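Local coordinates for protein transcriptional regulator, TetR family (Agrobacterium tumefaciens, PDB 3C2B) that probably binds cis-regulatory DNA through a helix-turn-helix motif and regulates transcription, as other TetR-family proteins do, at residues V84-L89 and S153-F158; R75-A80 and R137-R142. One frame throughout, in Å; residues are numbered along the deposited sequence.

Interaction 1: residues V84-L89 and S153-F158; sequences VSAPQL and SGYLRF
The ring of Tyr155 lies against the start of helix 86-104, next to a capping box formed by Ser85 and Gln88. This is in the all-helical C-terminal part of a TetR-type regulator. Tyr155 follows a Schellman motif at Gly154, which ends helix 137-152. Its CG is anti to the carbonyl carbon (chi1 -59°), and the ring reaches across to Ala86. Ala86 CB makes a CH-pi contact over one face, 3.9 Å from the Tyr155 ring centroid. Ser153 O lies over the opposite face. Val84 O comes in at the ring edge, in plane, 3.1 Å from Tyr155 CE2. Tyr155 OH bonds to Glu213 OE1, and Ala86 N donates to Glu213 OE2, so helix 208-214 joins both segments. The Leu89 and Tyr155 side chains run past one another head to tail, and Leu89 CD1 rests 3.9 Å from Tyr155 CB. Three bonds tie the cap. Gln88 N donates to Ser85 OG at 3.2 Å. Gln88 OE1 takes Ser85 OG on a lone pair in the carbonyl plane and Ser85 N from above that plane. Ser153 OG also bonds to Ala149 O, one turn back. Ser153 OG accepts from Val84 N at 3.2 Å, with a nearly straight N-H...O angle of 175°.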
loop_
_atom_site.group_PDB
_atom_site.type_symbol
_atom_site.label_atom_id
_atom_site.label_comp_id
_atom_site.label_asym_id
_atom_site.label_seq_id
_atom_site.Cartn_x
_atom_site.Cartn_y
_atom_site.Cartn_z
ATOM N N VAL A 84 -20.110 -21.600 11.919
ATOM C CA VAL A 84 -20.608 -21.399 10.553
ATOM C C VAL A 84 -20.548 -22.678 9.735
ATOM O O VAL A 84 -19.778 -23.577 10.048
ATOM C CB VAL A 84 -19.792 -20.293 9.777
ATOM C CG1 VAL A 84 -20.114 -18.891 10.288
ATOM C CG2 VAL A 84 -18.317 -20.566 9.865
ATOM N N SER A 85 -21.363 -22.746 8.688
ATOM C CA SER A 85 -21.236 -23.775 7.661
ATOM C C SER A 85 -20.171 -23.302 6.680
ATOM O O SER A 85 -19.797 -22.118 6.691
ATOM C CB SER A 85 -22.539 -23.923 6.899
ATOM O OG SER A 85 -22.904 -22.685 6.289
ATOM N N ALA A 86 -19.710 -24.213 5.823
ATOM C CA ALA A 86 -18.721 -23.889 4.823
ATOM C C ALA A 86 -19.201 -22.821 3.811
ATOM O O ALA A 86 -18.464 -21.867 3.548
ATOM C CB ALA A 86 -18.183 -25.151 4.131
ATOM N N PRO A 87 -20.431 -22.967 3.247
ATOM C CA PRO A 87 -20.986 -21.890 2.376
ATOM C C PRO A 87 -21.114 -20.527 3.080
ATOM O O PRO A 87 -20.839 -19.507 2.464
ATOM C CB PRO A 87 -22.399 -22.385 2.026
ATOM C CG PRO A 87 -22.441 -23.834 2.405
ATOM C CD PRO A 87 -21.358 -24.116 3.384
ATOM N N GLN A 88 -21.592 -20.514 4.334
ATOM C CA GLN A 88 -21.634 -19.292 5.135
ATOM C C GLN A 88 -20.231 -18.692 5.286
ATOM O O GLN A 88 -20.062 -17.471 5.201
ATOM C CB GLN A 88 -22.111 -19.584 6.533
ATOM C CG GLN A 88 -23.504 -19.271 6.868
ATOM C CD GLN A 88 -23.802 -19.797 8.264
ATOM O OE1 GLN A 88 -23.887 -21.003 8.468
ATOM N NE2 GLN A 88 -23.896 -18.896 9.239
ATOM N N LEU A 89 -19.252 -19.544 5.575
ATOM C CA LEU A 89 -17.885 -19.084 5.735
ATOM C C LEU A 89 -17.401 -18.422 4.446
ATOM O O LEU A 89 -16.901 -17.298 4.477
ATOM C CB LEU A 89 -16.963 -20.242 6.083
ATOM C CG LEU A 89 -15.647 -20.007 6.852
ATOM C CD1 LEU A 89 -14.481 -20.839 6.295
ATOM C CD2 LEU A 89 -15.270 -18.556 7.080
ATOM N N SER A 153 -14.808 -24.239 13.263
ATOM C CA SER A 153 -15.781 -25.047 12.593
ATOM C C SER A 153 -15.111 -26.126 11.797
ATOM O O SER A 153 -15.775 -26.874 11.096
ATOM C CB SER A 153 -16.678 -24.184 11.715
ATOM O OG SER A 153 -17.424 -23.270 12.508
ATOM N N GLY A 154 -13.787 -26.214 11.927
ATOM C CA GLY A 154 -12.992 -27.230 11.266
ATOM C C GLY A 154 -12.669 -26.931 9.814
ATOM O O GLY A 154 -12.159 -27.818 9.099
ATOM N N TYR A 155 -12.957 -25.705 9.359
ATOM C CA TYR A 155 -12.784 -25.366 7.919
ATOM C C TYR A 155 -11.443 -24.707 7.544
ATOM O O TYR A 155 -11.069 -24.712 6.386
ATOM C CB TYR A 155 -13.940 -24.493 7.407
ATOM C CG TYR A 155 -15.308 -25.122 7.532
ATOM C CD1 TYR A 155 -15.606 -26.361 6.926
ATOM C CD2 TYR A 155 -16.321 -24.469 8.252
ATOM C CE1 TYR A 155 -16.870 -26.927 7.050
ATOM C CE2 TYR A 155 -17.581 -25.027 8.368
ATOM C CZ TYR A 155 -17.850 -26.252 7.778
ATOM O OH TYR A 155 -19.114 -26.768 7.920
ATOM N N LEU A 156 -10.741 -24.155 8.530
ATOM C CA LEU A 156 -9.447 -23.475 8.328
ATOM C C LEU A 156 -8.385 -24.026 9.259
ATOM O O LEU A 156 -8.645 -24.272 10.436
ATOM C CB LEU A 156 -9.554 -21.969 8.604
ATOM C CG LEU A 156 -10.528 -21.168 7.763
ATOM C CD1 LEU A 156 -10.457 -19.732 8.261
ATOM C CD2 LEU A 156 -10.133 -21.290 6.282
ATOM N N ARG A 157 -7.186 -24.185 8.722
ATOM C CA ARG A 157 -6.068 -24.636 9.502
ATOM C C ARG A 157 -4.931 -23.638 9.304
ATOM O O ARG A 157 -4.664 -23.229 8.181
ATOM C CB ARG A 157 -5.677 -26.066 9.056
ATOM C CG ARG A 157 -4.220 -26.415 9.217
ATOM C CD ARG A 157 -3.787 -27.745 8.517
ATOM N NE ARG A 157 -3.990 -27.829 7.052
ATOM C CZ ARG A 157 -3.532 -26.969 6.125
ATOM N NH1 ARG A 157 -2.853 -25.862 6.453
ATOM N NH2 ARG A 157 -3.786 -27.211 4.839
ATOM N N PHE A 158 -4.278 -23.229 10.387
ATOM C CA PHE A 158 -3.097 -22.352 10.290
ATOM C C PHE A 158 -2.294 -22.425 11.583
ATOM O O PHE A 158 -2.855 -22.664 12.645
ATOM C CB PHE A 158 -3.471 -20.875 9.982
ATOM C CG PHE A 158 -4.678 -20.375 10.760
ATOM C CD1 PHE A 158 -5.920 -20.342 10.163
ATOM C CD2 PHE A 158 -4.571 -20.018 12.093
ATOM C CE1 PHE A 158 -7.044 -19.939 10.871
ATOM C CE2 PHE A 158 -5.680 -19.605 12.816
ATOM C CZ PHE A 158 -6.928 -19.565 12.207
#

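Interaction 2: residues R75-A80 and R137-R142; sequences RTFEKA and RQIDRR
Phe77 and Ile139 make the apolar part of this contact. Phe77 CZ, at the far end of the ring, meets Ile139 CD1 at 3.5 Å. The methyl comes in obliquely to the ring. Ile139 also touches Phe96 and Leu100 of helix 86-104, and Phe77 touches Asp99 of the same helix. Within its own segment, Arg75 NE sits over one face of the Phe77 ring, 3.5 Å above its plane and offset toward the rim.

The aliphatic part of Arg142 packs on the near end of Phe77. Arg142 CG lies 3.6 Å from Phe77 CB and also approaches CD1. The two side chains cross at about a right angle. Arg142 CG is anti to the backbone N (chi1 -150°). The chain then bends at chi2 and chi3, which carries the guanidinium along the backbone of the 75-80 segment. Its plane is turned 43° from the Phe77 ring.

This segment is part of the extended linker between helix 59-71 and helix 86-104 of a TetR-type fold. It runs along the first turn and a half of helix 137-152, one of the helices of the C-terminal part.

The amide of Gln138 makes a van der Waals contact. Its chain bends at chi2, and Gln138 OE1 touches the methyl Thr76 CG2 at 3.3 Å. The amide plane is 64° from the Phe77 ring.

The polar approaches are loose, and no hydrogen bond crosses between the segments. Arg142 NH1 approaches Glu78 O obliquely at 3.5 Å. Ala80 CA lies at the edge of the guanidinium, near its plane. Arg142 NE is buried here without a polar partner. Glu78 OE2 is 5.0 Å from Arg142 NH1, close enough that their opposite charges may attract.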
loop_
_atom_site.group_PDB
_atom_site.type_symbol
_atom_site.label_atom_id
_atom_site.label_comp_id
_atom_site.label_asym_id
_atom_site.label_seq_id
_atom_site.Cartn_x
_atom_site.Cartn_y
_atom_site.Cartn_z
ATOM N N ARG A 75 -18.768 2.431 9.587
ATOM C CA ARG A 75 -19.603 1.231 9.660
ATOM C C ARG A 75 -19.166 0.303 10.798
ATOM O O ARG A 75 -17.986 -0.074 10.884
ATOM C CB ARG A 75 -19.556 0.476 8.318
ATOM C CG ARG A 75 -20.856 -0.235 7.974
ATOM C CD ARG A 75 -20.734 -1.156 6.770
ATOM N NE ARG A 75 -20.519 -2.558 7.134
ATOM C CZ ARG A 75 -21.428 -3.352 7.703
ATOM N NH1 ARG A 75 -22.629 -2.894 8.018
ATOM N NH2 ARG A 75 -21.129 -4.613 7.980
ATOM N N THR A 76 -20.115 -0.026 11.678
ATOM C CA THR A 76 -19.909 -1.027 12.727
ATOM C C THR A 76 -20.234 -2.405 12.159
ATOM O O THR A 76 -21.332 -2.635 11.632
ATOM C CB THR A 76 -20.774 -0.743 13.984
ATOM O OG1 THR A 76 -20.420 0.534 14.517
ATOM C CG2 THR A 76 -20.560 -1.803 15.067
ATOM N N PHE A 77 -19.268 -3.313 12.266
ATOM C CA PHE A 77 -19.399 -4.650 11.701
ATOM C C PHE A 77 -20.012 -5.661 12.673
ATOM O O PHE A 77 -19.869 -5.550 13.894
ATOM C CB PHE A 77 -18.053 -5.137 11.160
ATOM C CG PHE A 77 -17.600 -4.405 9.928
ATOM C CD1 PHE A 77 -17.866 -4.920 8.662
ATOM C CD2 PHE A 77 -16.911 -3.199 10.034
ATOM C CE1 PHE A 77 -17.453 -4.244 7.519
ATOM C CE2 PHE A 77 -16.496 -2.514 8.903
ATOM C CZ PHE A 77 -16.769 -3.033 7.640
ATOM N N GLU A 78 -20.694 -6.645 12.098
ATOM C CA GLU A 78 -21.447 -7.640 12.845
ATOM C C GLU A 78 -20.516 -8.656 13.507
ATOM O O GLU A 78 -19.663 -9.249 12.839
ATOM C CB GLU A 78 -22.434 -8.352 11.907
ATOM C CG GLU A 78 -23.125 -7.414 10.902
ATOM C CD GLU A 78 -23.822 -8.139 9.758
ATOM O OE1 GLU A 78 -24.124 -7.483 8.736
ATOM O OE2 GLU A 78 -24.070 -9.356 9.872
ATOM N N LYS A 79 -20.680 -8.837 14.819
ATOM C CA LYS A 79 -19.966 -9.878 15.564
ATOM C C LYS A 79 -20.109 -11.206 14.830
ATOM O O LYS A 79 -21.225 -11.690 14.614
ATOM C CB LYS A 79 -20.509 -10.022 16.997
ATOM C CG LYS A 79 -19.699 -9.299 18.097
ATOM C CD LYS A 79 -20.002 -10.036 19.491
ATOM C CE LYS A 79 -19.800 -9.067 20.665
ATOM N NZ LYS A 79 -18.210 -8.735 20.870
ATOM N N ALA A 80 -18.971 -11.771 14.426
ATOM C CA ALA A 80 -18.937 -13.061 13.736
ATOM C C ALA A 80 -19.465 -14.165 14.646
ATOM O O ALA A 80 -18.997 -14.323 15.778
ATOM C CB ALA A 80 -17.527 -13.377 13.269
ATOM N N ARG A 137 -9.365 -0.948 13.101
ATOM C CA ARG A 137 -9.667 -1.854 14.193
ATOM C C ARG A 137 -10.939 -2.674 13.985
ATOM O O ARG A 137 -10.992 -3.844 14.349
ATOM C CB ARG A 137 -9.702 -1.041 15.493
ATOM C CG ARG A 137 -10.747 -1.413 16.546
ATOM C CD ARG A 137 -10.519 -0.551 17.769
ATOM N NE ARG A 137 -9.096 -0.248 17.899
ATOM C CZ ARG A 137 -8.595 0.723 18.642
ATOM N NH1 ARG A 137 -9.401 1.489 19.356
ATOM N NH2 ARG A 137 -7.288 0.910 18.677
ATOM N N GLN A 138 -11.952 -2.051 13.394
ATOM C CA GLN A 138 -13.274 -2.669 13.221
ATOM C C GLN A 138 -13.222 -3.699 12.088
ATOM O O GLN A 138 -13.730 -4.824 12.230
ATOM C CB GLN A 138 -14.389 -1.617 12.989
ATOM C CG GLN A 138 -15.092 -1.069 14.274
ATOM C CD GLN A 138 -16.262 -1.932 14.765
ATOM O OE1 GLN A 138 -17.246 -1.410 15.286
ATOM N NE2 GLN A 138 -16.162 -3.250 14.591
ATOM N N ILE A 139 -12.617 -3.298 10.979
ATOM C CA ILE A 139 -12.264 -4.194 9.904
ATOM C C ILE A 139 -11.439 -5.388 10.414
ATOM O O ILE A 139 -11.772 -6.537 10.101
ATOM C CB ILE A 139 -11.569 -3.429 8.740
ATOM C CG1 ILE A 139 -12.625 -2.942 7.722
ATOM C CG2 ILE A 139 -10.508 -4.277 8.007
ATOM C CD1 ILE A 139 -13.482 -4.070 7.018
ATOM N N ASP A 140 -10.399 -5.117 11.215
ATOM C CA ASP A 140 -9.484 -6.160 11.655
ATOM C C ASP A 140 -10.186 -7.141 12.595
ATOM O O ASP A 140 -9.940 -8.340 12.520
ATOM C CB ASP A 140 -8.260 -5.565 12.345
ATOM C CG ASP A 140 -7.281 -4.894 11.370
ATOM O OD1 ASP A 140 -7.448 -5.004 10.140
ATOM O OD2 ASP A 140 -6.313 -4.272 11.850
ATOM N N ARG A 141 -11.056 -6.632 13.466
ATOM C CA ARG A 141 -11.782 -7.491 14.414
ATOM C C ARG A 141 -12.790 -8.357 13.650
ATOM O O ARG A 141 -12.962 -9.526 13.973
ATOM C CB ARG A 141 -12.462 -6.686 15.535
ATOM C CG ARG A 141 -12.470 -7.439 16.879
ATOM C CD ARG A 141 -13.248 -6.726 17.978
ATOM N NE ARG A 141 -12.964 -7.303 19.296
ATOM C CZ ARG A 141 -12.003 -6.870 20.124
ATOM N NH1 ARG A 141 -11.202 -5.863 19.773
ATOM N NH2 ARG A 141 -11.828 -7.454 21.307
ATOM N N ARG A 142 -13.432 -7.780 12.626
ATOM C CA ARG A 142 -14.295 -8.535 11.720
ATOM C C ARG A 142 -13.528 -9.751 11.160
ATOM O O ARG A 142 -13.949 -10.882 11.335
ATOM C CB ARG A 142 -14.765 -7.643 10.570
ATOM C CG ARG A 142 -16.112 -7.974 9.983
ATOM C CD ARG A 142 -16.145 -9.363 9.393
ATOM N NE ARG A 142 -17.260 -10.157 9.932
ATOM C CZ ARG A 142 -18.416 -10.386 9.313
ATOM N NH1 ARG A 142 -19.349 -11.125 9.899
ATOM N NH2 ARG A 142 -18.646 -9.870 8.120
#

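The centres of the two contacts are about 18 Å apart. Along the chain the order is 75-80, 84-89, 137-142, 153-158, so each contact has one segment lying between the two of the other. Both pair the region from the linker to the start of helix 86-104 with helix 137-152 or the loop just after it. Interaction 2 lies at the beginning of helix 137-152, and interaction 1 just beyond its end. Together they hold the linker along the C-terminal part, joining the chain after helix 59-71 to helix 137-152. Interaction 2 is nearer the middle of the molecule, while interaction 1 lies far out, beside the C-terminal helix 208-214.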